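Local coordinates for pumilio homolog 23 (Arabidopsis thaliana, PDB 5WZJ), which recognises 18S rRNA sequence-specifically through its pumilio repeats and probably regulates translation and mRNA stability, at residues Ser89-Ile94 / His102-Ala107; Lys133-Asn138 / His150-Leu155; Asp141-Cys146 / Leu231-Ala236. All blocks are in the same frame, centred on the assembly; numbering follows the deposited sequence. Where two conformers were deposited one is given.

Contact 1: Ser89-Ile94 / His102-Ala107; sequences SVFPAI and HVAESA. With nucleotides of chain B.
Phe91 and Ile94 converge on the methyl group of Ala104, a small side chain of helix 100-112 that points at helix 91-95. The phenyl ring meets it obliquely through its far end, CZ of Phe91 lying 3.8 Å from CB of Ala104. Ile94 adds its branch methyl, CG2. Phe91 gets there because CG stands anti to the backbone N (chi1 -173°), which swings the ring across to the neighbouring helix; Val151 of helix 146-160 packs on the same ring. The RNA-facing side of helix 100-112 is built quite differently. His102 is sandwiched between two bases: G11 of chain B lies over the centre of one imidazole face, its C5 3.4 Å above the plane, while G10 of chain B covers the opposite face nearer the rim. Glu105, extended beyond CG, brings a single carboxylate oxygen, OE1, to two donors of G10, at 2.7 Å from N1 and 2.8 Å from N2 of that base. Its other oxygen, OE2, is held by a salt bridge to Arg154, which probably fixes the carboxylate's rotation. A stacking side chain and an edge-reading side chain a turn apart on the RNA-binding helix are typical of pumilio repeats, and a glutamate in the reading position suits guanine.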
loop_
_atom_site.group_PDB
_atom_site.type_symbol
_atom_site.label_atom_id
_atom_site.label_comp_id
_atom_site.label_asym_id
_atom_site.label_seq_id
_atom_site.Cartn_x
_atom_site.Cartn_y
_atom_site.Cartn_z
ATOM N N SER A 89 16.801 6.131 -30.920
ATOM C CA SER A 89 16.761 7.553 -31.235
ATOM C C SER A 89 15.338 8.097 -31.286
ATOM O O SER A 89 15.148 9.317 -31.224
ATOM C CB SER A 89 17.483 7.819 -32.556
ATOM O OG SER A 89 16.811 7.209 -33.645
ATOM N N VAL A 90 14.330 7.232 -31.392
ATOM C CA VAL A 90 12.941 7.670 -31.369
ATOM C C VAL A 90 12.211 7.154 -30.143
ATOM O O VAL A 90 10.997 7.350 -30.025
ATOM C CB VAL A 90 12.200 7.277 -32.660
ATOM C CG1 VAL A 90 12.871 7.945 -33.868
ATOM C CG2 VAL A 90 12.175 5.765 -32.833
ATOM N N PHE A 91 12.922 6.505 -29.220
ATOM C CA PHE A 91 12.268 5.963 -28.033
ATOM C C PHE A 91 11.491 7.010 -27.236
ATOM O O PHE A 91 10.349 6.712 -26.843
ATOM C CB PHE A 91 13.305 5.244 -27.161
ATOM C CG PHE A 91 12.709 4.511 -25.989
ATOM C CD1 PHE A 91 12.486 5.161 -24.784
ATOM C CD2 PHE A 91 12.399 3.170 -26.088
ATOM C CE1 PHE A 91 11.938 4.486 -23.706
ATOM C CE2 PHE A 91 11.856 2.483 -25.020
ATOM C CZ PHE A 91 11.632 3.137 -23.824
ATOM N N PRO A 92 12.009 8.225 -26.981
ATOM C CA PRO A 92 11.198 9.211 -26.237
ATOM C C PRO A 92 9.898 9.570 -26.931
ATOM O O PRO A 92 8.869 9.698 -26.259
ATOM C CB PRO A 92 12.134 10.428 -26.122
ATOM C CG PRO A 92 13.504 9.843 -26.200
ATOM C CD PRO A 92 13.381 8.721 -27.211
ATOM N N ALA A 93 9.912 9.737 -28.258
ATOM C CA ALA A 93 8.669 9.997 -28.982
ATOM C C ALA A 93 7.728 8.796 -28.931
ATOM O O ALA A 93 6.510 8.958 -28.787
ATOM C CB ALA A 93 8.980 10.375 -30.430
ATOM N N ILE A 94 8.261 7.581 -29.057
ATOM C CA ILE A 94 7.416 6.399 -28.890
ATOM C C ILE A 94 6.807 6.387 -27.491
ATOM O O ILE A 94 5.590 6.230 -27.317
ATOM C CB ILE A 94 8.213 5.109 -29.170
ATOM C CG1 ILE A 94 8.507 4.969 -30.675
ATOM C CG2 ILE A 94 7.414 3.877 -28.662
ATOM C CD1 ILE A 94 9.414 3.786 -31.018
ATOM N N HIS A 102 2.735 1.912 -24.751
ATOM C CA HIS A 102 2.533 0.513 -24.382
ATOM C C HIS A 102 3.507 -0.399 -25.124
ATOM O O HIS A 102 3.907 -1.442 -24.591
ATOM C CB HIS A 102 1.070 0.117 -24.635
ATOM C CG HIS A 102 0.097 0.982 -23.891
ATOM N ND1 HIS A 102 -0.341 0.685 -22.616
ATOM C CD2 HIS A 102 -0.477 2.167 -24.219
ATOM C CE1 HIS A 102 -1.142 1.648 -22.193
ATOM N NE2 HIS A 102 -1.242 2.559 -23.147
ATOM N N VAL A 103 3.903 -0.015 -26.341
ATOM C CA VAL A 103 4.975 -0.717 -27.045
ATOM C C VAL A 103 6.285 -0.588 -26.271
ATOM O O VAL A 103 7.018 -1.568 -26.080
ATOM C CB VAL A 103 5.120 -0.165 -28.477
ATOM C CG1 VAL A 103 6.388 -0.710 -29.128
ATOM C CG2 VAL A 103 3.865 -0.483 -29.330
ATOM N N ALA A 104 6.616 0.633 -25.841
ATOM C CA ALA A 104 7.830 0.832 -25.052
ATOM C C ALA A 104 7.798 -0.002 -23.769
ATOM O O ALA A 104 8.797 -0.626 -23.396
ATOM C CB ALA A 104 7.999 2.320 -24.729
ATOM N N GLU A 105 6.655 -0.042 -23.089
ATOM C CA GLU A 105 6.586 -0.823 -21.855
ATOM C C GLU A 105 6.636 -2.323 -22.130
ATOM O O GLU A 105 7.162 -3.084 -21.305
ATOM C CB GLU A 105 5.321 -0.471 -21.073
ATOM C CG GLU A 105 5.355 0.904 -20.399
ATOM C CD GLU A 105 4.204 1.076 -19.406
ATOM O OE1 GLU A 105 3.249 1.814 -19.715
ATOM O OE2 GLU A 105 4.247 0.464 -18.319
ATOM N N SER A 106 6.089 -2.772 -23.270
ATOM C CA SER A 106 6.225 -4.180 -23.639
ATOM C C SER A 106 7.685 -4.534 -23.877
ATOM O O SER A 106 8.125 -5.636 -23.531
ATOM C CB SER A 106 5.380 -4.502 -24.882
ATOM O OG SER A 106 3.999 -4.618 -24.539
ATOM N N ALA A 107 8.460 -3.609 -24.451
ATOM C CA ALA A 107 9.890 -3.868 -24.614
ATOM C C ALA A 107 10.567 -4.026 -23.262
ATOM O O ALA A 107 11.407 -4.916 -23.083
ATOM C CB ALA A 107 10.559 -2.752 -25.416
ATOM P P G B 11 -5.873 7.588 -23.230
ATOM O OP1 G B 11 -5.333 8.970 -23.211
ATOM O OP2 G B 11 -7.296 7.334 -22.902
ATOM O "O5'" G B 11 -5.537 7.053 -24.680
ATOM C "C5'" G B 11 -6.186 5.922 -25.246
ATOM C "C4'" G B 11 -5.381 5.420 -26.421
ATOM O "O4'" G B 11 -4.361 4.511 -25.923
ATOM C "C3'" G B 11 -6.157 4.648 -27.488
ATOM O "O3'" G B 11 -5.534 4.845 -28.765
ATOM C "C2'" G B 11 -5.936 3.209 -27.066
ATOM O "O2'" G B 11 -6.104 2.274 -28.110
ATOM C "C1'" G B 11 -4.484 3.268 -26.574
ATOM N N9 G B 11 -4.155 2.184 -25.645
ATOM C C8 G B 11 -4.707 1.948 -24.398
ATOM N N7 G B 11 -4.254 0.847 -23.840
ATOM C C5 G B 11 -3.361 0.325 -24.775
ATOM C C6 G B 11 -2.566 -0.848 -24.738
ATOM O O6 G B 11 -2.494 -1.689 -23.839
ATOM N N1 G B 11 -1.818 -1.006 -25.910
ATOM C C2 G B 11 -1.819 -0.130 -26.976
ATOM N N2 G B 11 -1.021 -0.436 -28.018
ATOM N N3 G B 11 -2.552 0.973 -27.021
ATOM C C4 G B 11 -3.297 1.134 -25.902
ATOM P P G B 10 -6.217 7.525 -16.606
ATOM O OP1 G B 10 -7.456 8.270 -16.894
ATOM O OP2 G B 10 -6.235 6.228 -15.904
ATOM O "O5'" G B 10 -5.457 7.242 -17.979
ATOM C "C5'" G B 10 -5.085 8.290 -18.865
ATOM C "C4'" G B 10 -4.414 7.731 -20.099
ATOM O "O4'" G B 10 -3.168 7.095 -19.694
ATOM C "C3'" G B 10 -5.218 6.658 -20.845
ATOM O "O3'" G B 10 -4.948 6.710 -22.248
ATOM C "C2'" G B 10 -4.635 5.368 -20.297
ATOM O "O2'" G B 10 -4.777 4.246 -21.141
ATOM C "C1'" G B 10 -3.165 5.751 -20.121
ATOM N N9 G B 10 -2.498 4.894 -19.143
ATOM C C8 G B 10 -3.033 4.486 -17.933
ATOM N N7 G B 10 -2.253 3.650 -17.309
ATOM C C5 G B 10 -1.161 3.483 -18.156
ATOM C C6 G B 10 0.009 2.700 -17.997
ATOM O O6 G B 10 0.308 1.976 -17.050
ATOM N N1 G B 10 0.869 2.820 -19.082
ATOM C C2 G B 10 0.643 3.604 -20.185
ATOM N N2 G B 10 1.599 3.601 -21.136
ATOM N N3 G B 10 -0.446 4.339 -20.340
ATOM C C4 G B 10 -1.299 4.231 -19.301
#

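Contact 2: Lys133-Asn138 / His150-Leu155; sequences KVIVDN and HVLRRL. With nucleotides of chain B.
Helices 121-137 and 146-160 are well separated here, the nearest CA atoms, CA of Ile135 and CA of Leu152, being 9.1 Å apart, and branched side chains span the distance. Within 133-138, Ile135 alone makes the contact. Its CD1 meets CD2 of Leu155 tip to tip at 3.6 Å, whereas the Ile135 and Leu152 side chains run alongside one another with opposite headings, CG2 of Ile135 lying 3.9 Å from CD2 of Leu152. Leu155 reaches across because its CG is anti to the backbone N (chi1 176°). Met142 and Leu208 close round the same apolar cluster. This is the interior of a pumilio repeat, a helical unit whose RNA-binding helix turns one side to the core and another to the bases. On that second side Arg153 reads C9 of chain B along its Watson-Crick edge: NH1 donates to N3 of the cytosine at 2.9 Å and NH2 to O2 of the same base, both nearly straight (161° and 167°). The bend at chi3 lays NH2 of Arg153 3.3 Å above the centre of the His150 ring, and bonds from the guanidinium to the carbonyls of Ser149 and Tyr170 hold it in place. G10 of chain B lies against the opposite face of His150, offset toward the rim, so the imidazole is layered between arginine and guanine; its NE2 also makes a weak, 3.4 Å hydrogen bond with O2' of C9.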
loop_
_atom_site.group_PDB
_atom_site.type_symbol
_atom_site.label_atom_id
_atom_site.label_comp_id
_atom_site.label_asym_id
_atom_site.label_seq_id
_atom_site.Cartn_x
_atom_site.Cartn_y
_atom_site.Cartn_z
ATOM N N LYS A 133 20.342 6.871 -22.351
ATOM C CA LYS A 133 21.139 7.947 -22.922
ATOM C C LYS A 133 20.270 8.931 -23.699
ATOM O O LYS A 133 20.438 10.148 -23.568
ATOM C CB LYS A 133 22.229 7.347 -23.803
ATOM C CG LYS A 133 23.265 8.314 -24.308
ATOM C CD LYS A 133 24.505 7.521 -24.709
ATOM C CE LYS A 133 25.193 8.104 -25.934
ATOM N NZ LYS A 133 25.685 9.481 -25.680
ATOM N N VAL A 134 19.330 8.426 -24.506
ATOM C CA VAL A 134 18.455 9.340 -25.239
ATOM C C VAL A 134 17.522 10.057 -24.277
ATOM O O VAL A 134 17.190 11.233 -24.479
ATOM C CB VAL A 134 17.669 8.607 -26.352
ATOM C CG1 VAL A 134 16.649 7.632 -25.773
ATOM C CG2 VAL A 134 16.964 9.606 -27.268
ATOM N N ILE A 135 17.109 9.390 -23.197
ATOM C CA ILE A 135 16.209 10.039 -22.247
ATOM C C ILE A 135 16.939 11.152 -21.509
ATOM O O ILE A 135 16.461 12.292 -21.432
ATOM C CB ILE A 135 15.606 9.007 -21.273
ATOM C CG1 ILE A 135 14.619 8.108 -22.028
ATOM C CG2 ILE A 135 14.930 9.731 -20.085
ATOM C CD1 ILE A 135 14.117 6.918 -21.232
ATOM N N VAL A 136 18.123 10.843 -20.985
ATOM C CA VAL A 136 18.890 11.802 -20.187
ATOM C C VAL A 136 19.248 13.039 -21.008
ATOM O O VAL A 136 19.371 14.145 -20.467
ATOM C CB VAL A 136 20.134 11.081 -19.626
ATOM C CG1 VAL A 136 21.269 12.045 -19.303
ATOM C CG2 VAL A 136 19.734 10.280 -18.392
ATOM N N ASP A 137 19.397 12.880 -22.318
ATOM C CA ASP A 137 19.707 14.018 -23.175
ATOM C C ASP A 137 18.608 15.088 -23.148
ATOM O O ASP A 137 18.892 16.271 -23.384
ATOM C CB ASP A 137 19.930 13.529 -24.603
ATOM C CG ASP A 137 20.180 14.675 -25.572
ATOM O OD1 ASP A 137 21.270 15.288 -25.475
ATOM O OD2 ASP A 137 19.287 14.970 -26.410
ATOM N N ASN A 138 17.344 14.701 -22.877
ATOM C CA ASN A 138 16.215 15.639 -22.882
ATOM C C ASN A 138 15.024 15.051 -22.125
ATOM O O ASN A 138 14.080 14.564 -22.766
ATOM C CB ASN A 138 15.785 15.972 -24.320
ATOM C CG ASN A 138 14.699 17.043 -24.369
ATOM O OD1 ASN A 138 14.828 18.099 -23.737
ATOM N ND2 ASN A 138 13.614 16.769 -25.090
ATOM N N HIS A 150 4.727 6.774 -17.276
ATOM C CA HIS A 150 4.578 5.339 -17.017
ATOM C C HIS A 150 5.796 4.577 -17.505
ATOM O O HIS A 150 6.302 3.682 -16.815
ATOM C CB HIS A 150 3.320 4.789 -17.706
ATOM C CG HIS A 150 2.042 5.283 -17.112
ATOM N ND1 HIS A 150 1.512 4.766 -15.947
ATOM C CD2 HIS A 150 1.192 6.256 -17.513
ATOM C CE1 HIS A 150 0.389 5.399 -15.658
ATOM N NE2 HIS A 150 0.177 6.312 -16.590
ATOM N N VAL A 151 6.251 4.896 -18.721
ATOM C CA VAL A 151 7.435 4.260 -19.286
ATOM C C VAL A 151 8.641 4.461 -18.370
ATOM O O VAL A 151 9.418 3.529 -18.125
ATOM C CB VAL A 151 7.687 4.802 -20.707
ATOM C CG1 VAL A 151 8.982 4.243 -21.285
ATOM C CG2 VAL A 151 6.486 4.471 -21.634
ATOM N N LEU A 152 8.806 5.675 -17.839
ATOM C CA LEU A 152 9.963 5.985 -16.992
ATOM C C LEU A 152 9.911 5.223 -15.671
ATOM O O LEU A 152 10.931 4.688 -15.219
ATOM C CB LEU A 152 10.033 7.491 -16.716
ATOM C CG LEU A 152 10.625 8.393 -17.809
ATOM C CD1 LEU A 152 10.489 9.870 -17.433
ATOM C CD2 LEU A 152 12.093 8.033 -18.042
ATOM N N ARG A 153 8.735 5.159 -15.047
ATOM C CA ARG A 153 8.558 4.350 -13.842
ATOM C C ARG A 153 8.965 2.899 -14.079
ATOM O O ARG A 153 9.715 2.316 -13.288
ATOM C CB ARG A 153 7.102 4.439 -13.368
ATOM C CG ARG A 153 6.816 5.761 -12.628
ATOM C CD ARG A 153 5.348 5.900 -12.233
ATOM N NE ARG A 153 4.579 6.609 -13.249
ATOM C CZ ARG A 153 3.259 6.762 -13.190
ATOM N NH1 ARG A 153 2.577 6.234 -12.178
ATOM N NH2 ARG A 153 2.624 7.430 -14.138
ATOM N N ARG A 154 8.464 2.293 -15.160
ATOM C CA ARG A 154 8.836 0.911 -15.459
ATOM C C ARG A 154 10.334 0.795 -15.706
ATOM O O ARG A 154 10.989 -0.116 -15.182
ATOM C CB ARG A 154 8.043 0.380 -16.659
ATOM C CG ARG A 154 8.353 -1.100 -16.987
ATOM C CD ARG A 154 7.360 -1.695 -18.009
ATOM N NE ARG A 154 5.972 -1.584 -17.570
ATOM C CZ ARG A 154 5.399 -2.408 -16.696
ATOM N NH1 ARG A 154 6.096 -3.399 -16.163
ATOM N NH2 ARG A 154 4.138 -2.230 -16.337
ATOM N N LEU A 155 10.903 1.744 -16.456
ATOM C CA LEU A 155 12.340 1.711 -16.743
ATOM C C LEU A 155 13.178 1.835 -15.474
ATOM O O LEU A 155 14.184 1.133 -15.322
ATOM C CB LEU A 155 12.701 2.829 -17.716
ATOM C CG LEU A 155 14.184 2.979 -18.020
ATOM C CD1 LEU A 155 14.718 1.711 -18.708
ATOM C CD2 LEU A 155 14.403 4.219 -18.884
ATOM P P G B 10 -6.217 7.525 -16.606
ATOM O OP1 G B 10 -7.456 8.270 -16.894
ATOM O OP2 G B 10 -6.235 6.228 -15.904
ATOM O "O5'" G B 10 -5.457 7.242 -17.979
ATOM C "C5'" G B 10 -5.085 8.290 -18.865
ATOM C "C4'" G B 10 -4.414 7.731 -20.099
ATOM O "O4'" G B 10 -3.168 7.095 -19.694
ATOM C "C3'" G B 10 -5.218 6.658 -20.845
ATOM O "O3'" G B 10 -4.948 6.710 -22.248
ATOM C "C2'" G B 10 -4.635 5.368 -20.297
ATOM O "O2'" G B 10 -4.777 4.246 -21.141
ATOM C "C1'" G B 10 -3.165 5.751 -20.121
ATOM N N9 G B 10 -2.498 4.894 -19.143
ATOM C C8 G B 10 -3.033 4.486 -17.933
ATOM N N7 G B 10 -2.253 3.650 -17.309
ATOM C C5 G B 10 -1.161 3.483 -18.156
ATOM C C6 G B 10 0.009 2.700 -17.997
ATOM O O6 G B 10 0.308 1.976 -17.050
ATOM N N1 G B 10 0.869 2.820 -19.082
ATOM C C2 G B 10 0.643 3.604 -20.185
ATOM N N2 G B 10 1.599 3.601 -21.136
ATOM N N3 G B 10 -0.446 4.339 -20.340
ATOM C C4 G B 10 -1.299 4.231 -19.301
ATOM P P C B 9 -7.309 9.601 -11.027
ATOM O OP1 C B 9 -8.542 9.960 -11.773
ATOM O OP2 C B 9 -7.308 8.407 -10.142
ATOM O "O5'" C B 9 -6.118 9.358 -12.067
ATOM C "C5'" C B 9 -5.768 10.311 -13.066
ATOM C "C4'" C B 9 -4.622 9.787 -13.899
ATOM O "O4'" C B 9 -3.444 9.666 -13.078
ATOM C "C3'" C B 9 -4.850 8.406 -14.516
ATOM O "O3'" C B 9 -5.244 8.564 -15.866
ATOM C "C2'" C B 9 -3.507 7.666 -14.387
ATOM O "O2'" C B 9 -2.878 7.504 -15.654
ATOM C "C1'" C B 9 -2.654 8.595 -13.506
ATOM N N1 C B 9 -2.075 7.917 -12.328
ATOM C C2 C B 9 -0.794 7.413 -12.498
ATOM O O2 C B 9 -0.265 7.585 -13.615
ATOM N N3 C B 9 -0.187 6.779 -11.462
ATOM C C4 C B 9 -0.829 6.635 -10.303
ATOM N N4 C B 9 -0.207 5.998 -9.307
ATOM C C5 C B 9 -2.155 7.150 -10.110
ATOM C C6 C B 9 -2.741 7.779 -11.139
#

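Contact 3: Asp141-Cys146 / Leu231-Ala236; sequences DMMCNC and LVLQTA. With nucleotides of chain B.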
loop_
_atom_site.group_PDB
_atom_site.type_symbol
_atom_site.label_atom_id
_atom_site.label_comp_id
_atom_site.label_asym_id
_atom_site.label_seq_id
_atom_site.Cartn_x
_atom_site.Cartn_y
_atom_site.Cartn_z
ATOM N N ASP A 141 10.109 16.882 -20.621
ATOM C CA ASP A 141 8.759 16.693 -21.147
ATOM C C ASP A 141 8.301 15.235 -21.014
ATOM O O ASP A 141 7.120 14.981 -20.745
ATOM C CB ASP A 141 8.688 17.198 -22.592
ATOM C CG ASP A 141 9.010 18.678 -22.679
ATOM O OD1 ASP A 141 8.189 19.477 -22.196
ATOM O OD2 ASP A 141 10.101 19.042 -23.173
ATOM N N MET A 142 9.220 14.272 -21.126
ATOM C CA MET A 142 8.844 12.872 -20.916
ATOM C C MET A 142 8.397 12.622 -19.475
ATOM O O MET A 142 7.433 11.882 -19.234
ATOM C CB MET A 142 10.019 11.962 -21.281
ATOM C CG MET A 142 9.665 10.480 -21.308
ATOM S SD MET A 142 11.130 9.480 -21.651
ATOM C CE MET A 142 10.480 7.818 -21.494
ATOM N N MET A 143 9.093 13.219 -18.504
ATOM C CA MET A 143 8.724 13.053 -17.103
ATOM C C MET A 143 7.326 13.574 -16.839
ATOM O O MET A 143 6.574 12.977 -16.069
ATOM C CB MET A 143 9.715 13.788 -16.197
ATOM C CG MET A 143 11.123 13.218 -16.228
ATOM S SD MET A 143 12.331 14.226 -15.319
ATOM C CE MET A 143 11.798 13.999 -13.630
ATOM N N CYS A 144 6.965 14.693 -17.465
ATOM C CA CYS A 144 5.674 15.332 -17.249
ATOM C C CYS A 144 4.579 14.788 -18.153
ATOM O O CYS A 144 3.425 15.199 -18.017
ATOM C CB CYS A 144 5.806 16.845 -17.450
ATOM S SG CYS A 144 6.901 17.575 -16.223
ATOM N N ASN A 145 4.905 13.864 -19.048
ATOM C CA ASN A 145 3.950 13.368 -20.033
ATOM C C ASN A 145 3.158 12.215 -19.427
ATOM O O ASN A 145 3.738 11.329 -18.799
ATOM C CB ASN A 145 4.701 12.911 -21.288
ATOM C CG ASN A 145 3.778 12.355 -22.347
ATOM O OD1 ASN A 145 3.539 11.143 -22.414
ATOM N ND2 ASN A 145 3.247 13.238 -23.175
ATOM N N CYS A 146 1.828 12.220 -19.612
ATOM C CA CYS A 146 1.020 11.186 -18.973
ATOM C C CYS A 146 1.485 9.787 -19.377
ATOM O O CYS A 146 1.593 8.901 -18.525
ATOM C CB CYS A 146 -0.473 11.389 -19.268
ATOM S SG CYS A 146 -0.984 11.528 -20.986
ATOM N N LEU A 231 5.108 11.582 -9.811
ATOM C CA LEU A 231 4.985 10.126 -9.833
ATOM C C LEU A 231 6.300 9.445 -10.217
ATOM O O LEU A 231 6.666 8.419 -9.630
ATOM C CB LEU A 231 3.866 9.721 -10.798
ATOM C CG LEU A 231 2.454 9.890 -10.226
ATOM C CD1 LEU A 231 1.410 9.922 -11.351
ATOM C CD2 LEU A 231 2.185 8.744 -9.263
ATOM N N VAL A 232 7.000 9.980 -11.219
ATOM C CA VAL A 232 8.313 9.449 -11.586
ATOM C C VAL A 232 9.268 9.536 -10.399
ATOM O O VAL A 232 9.941 8.560 -10.045
ATOM C CB VAL A 232 8.870 10.200 -12.810
ATOM C CG1 VAL A 232 10.321 9.762 -13.086
ATOM C CG2 VAL A 232 7.980 9.954 -14.053
ATOM N N LEU A 233 9.336 10.705 -9.762
ATOM C CA LEU A 233 10.278 10.886 -8.662
ATOM C C LEU A 233 9.905 10.038 -7.446
ATOM O O LEU A 233 10.795 9.583 -6.719
ATOM C CB LEU A 233 10.363 12.362 -8.279
ATOM C CG LEU A 233 10.991 13.286 -9.337
ATOM C CD1 LEU A 233 10.975 14.724 -8.860
ATOM C CD2 LEU A 233 12.397 12.869 -9.645
ATOM N N GLN A 234 8.606 9.816 -7.209
ATOM C CA GLN A 234 8.187 8.905 -6.143
ATOM C C GLN A 234 8.725 7.506 -6.376
ATOM O O GLN A 234 9.284 6.884 -5.464
ATOM C CB GLN A 234 6.664 8.845 -6.053
ATOM C CG GLN A 234 6.011 10.130 -5.534
ATOM C CD GLN A 234 4.516 10.105 -5.776
ATOM O OE1 GLN A 234 3.840 9.120 -5.449
ATOM N NE2 GLN A 234 3.996 11.155 -6.398
ATOM N N THR A 235 8.543 6.983 -7.591
ATOM C CA THR A 235 9.059 5.654 -7.906
ATOM C C THR A 235 10.571 5.597 -7.690
ATOM O O THR A 235 11.085 4.683 -7.031
ATOM C CB THR A 235 8.678 5.282 -9.342
ATOM O OG1 THR A 235 7.256 5.169 -9.417
ATOM C CG2 THR A 235 9.308 3.965 -9.770
ATOM N N ALA A 236 11.295 6.601 -8.182
ATOM C CA ALA A 236 12.745 6.600 -7.996
ATOM C C ALA A 236 13.118 6.566 -6.514
ATOM O O ALA A 236 14.008 5.807 -6.107
ATOM C CB ALA A 236 13.370 7.818 -8.679
ATOM P P A B 8 -8.684 12.798 -5.758
ATOM O OP1 A B 8 -9.326 13.494 -6.898
ATOM O OP2 A B 8 -9.281 11.563 -5.215
ATOM O "O5'" A B 8 -7.189 12.428 -6.128
ATOM C "C5'" A B 8 -6.903 11.356 -6.995
ATOM C "C4'" A B 8 -6.052 11.855 -8.122
ATOM O "O4'" A B 8 -4.737 12.212 -7.616
ATOM C "C3'" A B 8 -5.795 10.862 -9.244
ATOM O "O3'" A B 8 -6.846 10.913 -10.206
ATOM C "C2'" A B 8 -4.474 11.340 -9.806
ATOM O "O2'" A B 8 -4.741 12.463 -10.637
ATOM C "C1'" A B 8 -3.753 11.833 -8.538
ATOM N N9 A B 8 -2.889 10.828 -7.873
ATOM C C8 A B 8 -3.198 9.603 -7.313
ATOM N N7 A B 8 -2.162 8.991 -6.769
ATOM C C5 A B 8 -1.108 9.871 -6.949
ATOM C C6 A B 8 0.258 9.841 -6.591
ATOM N N6 A B 8 0.877 8.842 -5.952
ATOM N N1 A B 8 1.011 10.912 -6.936
ATOM C C2 A B 8 0.454 11.945 -7.583
ATOM N N3 A B 8 -0.809 12.084 -7.972
ATOM C C4 A B 8 -1.547 11.009 -7.609
ATOM P P C B 9 -7.309 9.601 -11.027
ATOM O OP1 C B 9 -8.542 9.960 -11.773
ATOM O OP2 C B 9 -7.308 8.407 -10.142
ATOM O "O5'" C B 9 -6.118 9.358 -12.067
ATOM C "C5'" C B 9 -5.768 10.311 -13.066
ATOM C "C4'" C B 9 -4.622 9.787 -13.899
ATOM O "O4'" C B 9 -3.444 9.666 -13.078
ATOM C "C3'" C B 9 -4.850 8.406 -14.516
ATOM O "O3'" C B 9 -5.244 8.564 -15.866
ATOM C "C2'" C B 9 -3.507 7.666 -14.387
ATOM O "O2'" C B 9 -2.878 7.504 -15.654
ATOM C "C1'" C B 9 -2.654 8.595 -13.506
ATOM N N1 C B 9 -2.075 7.917 -12.328
ATOM C C2 C B 9 -0.794 7.413 -12.498
ATOM O O2 C B 9 -0.265 7.585 -13.615
ATOM N N3 C B 9 -0.187 6.779 -11.462
ATOM C C4 C B 9 -0.829 6.635 -10.303
ATOM N N4 C B 9 -0.207 5.998 -9.307
ATOM C C5 C B 9 -2.155 7.150 -10.110
ATOM C C6 C B 9 -2.741 7.779 -11.139
#
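Van der Waals packing joins Met143 of helix 140-144 to Val232 and Leu233 of helix 227-239, with CA atoms of Met143 and Val232 6.6 Å apart. The apolar pair is Met143 with Leu233: the methionine is bent at chi3 (69°), which turns its terminal methyl toward the second helix, where CE of Met143 lies 4.2 Å from CD2 of Leu233, and the two side chains cross obliquely. Val232 uses a different part of the same residue: its CG2 packs against the backbone carbonyl oxygen of Met143 at 3.9 Å. Leu212 touches both Met143 and Val232, so helix 202-213 shares in the buried cluster. The contact spans two successive pumilio repeats, the third and the fourth, and is part of the repeat-to-repeat packing by which such proteins build their right-handed superhelix.

Hydrogen bonding to RNA belongs to Gln234. Its amide faces the adenine of A8 of chain B with two almost straight bonds, OE1 of Gln234 accepting from N6 of the base at 3.0 Å (176°) and NE2 donating to N1 of the base at 3.0 Å (171°). This complementary pair suits the Watson-Crick edge of adenine, and a further bond of NE2 to Ser230 probably keeps the amide from flipping.

Van der Waals contact with the bases falls to Leu231, which lies between neighbouring nucleotides. Its CD2 touches N1 of A8 at 3.4 Å, and the other branch, CD1, meets N3 of C9 of chain B at 3.5 Å. An alanine in place of Leu231 would lack both branches, is likely to open a gap between the two bases, and would probably leave A8 and C9 less firmly positioned.

Asn145 serves the backbone instead: it is an N-cap, and its OD1 accepts a hydrogen bond from the N of Gly148 at the start of helix 146-160.

Overall arrangement
The three contacts follow the superhelix from one pumilio repeat to the next: contact 1 lies in the second, contact 2 in the third, and contact 3 joins the third to the fourth. Contact 1 closes before contact 2 opens, whereas the segments of contacts 2 and 3 alternate along the chain. The centres of contact 1 and contact 2 are about 10 Å apart. Those of contact 2 and contact 3 are about 9 Å apart, and those of contact 1 and contact 3 about 15 Å. Met142 bridges them, its CE touching Phe91, Ile135 and Leu152. Helices 100-112, 146-160 and 227-239 thus present successive base-reading side chains to G10, C9 and A8 of chain B, the RNA running antiparallel to the protein.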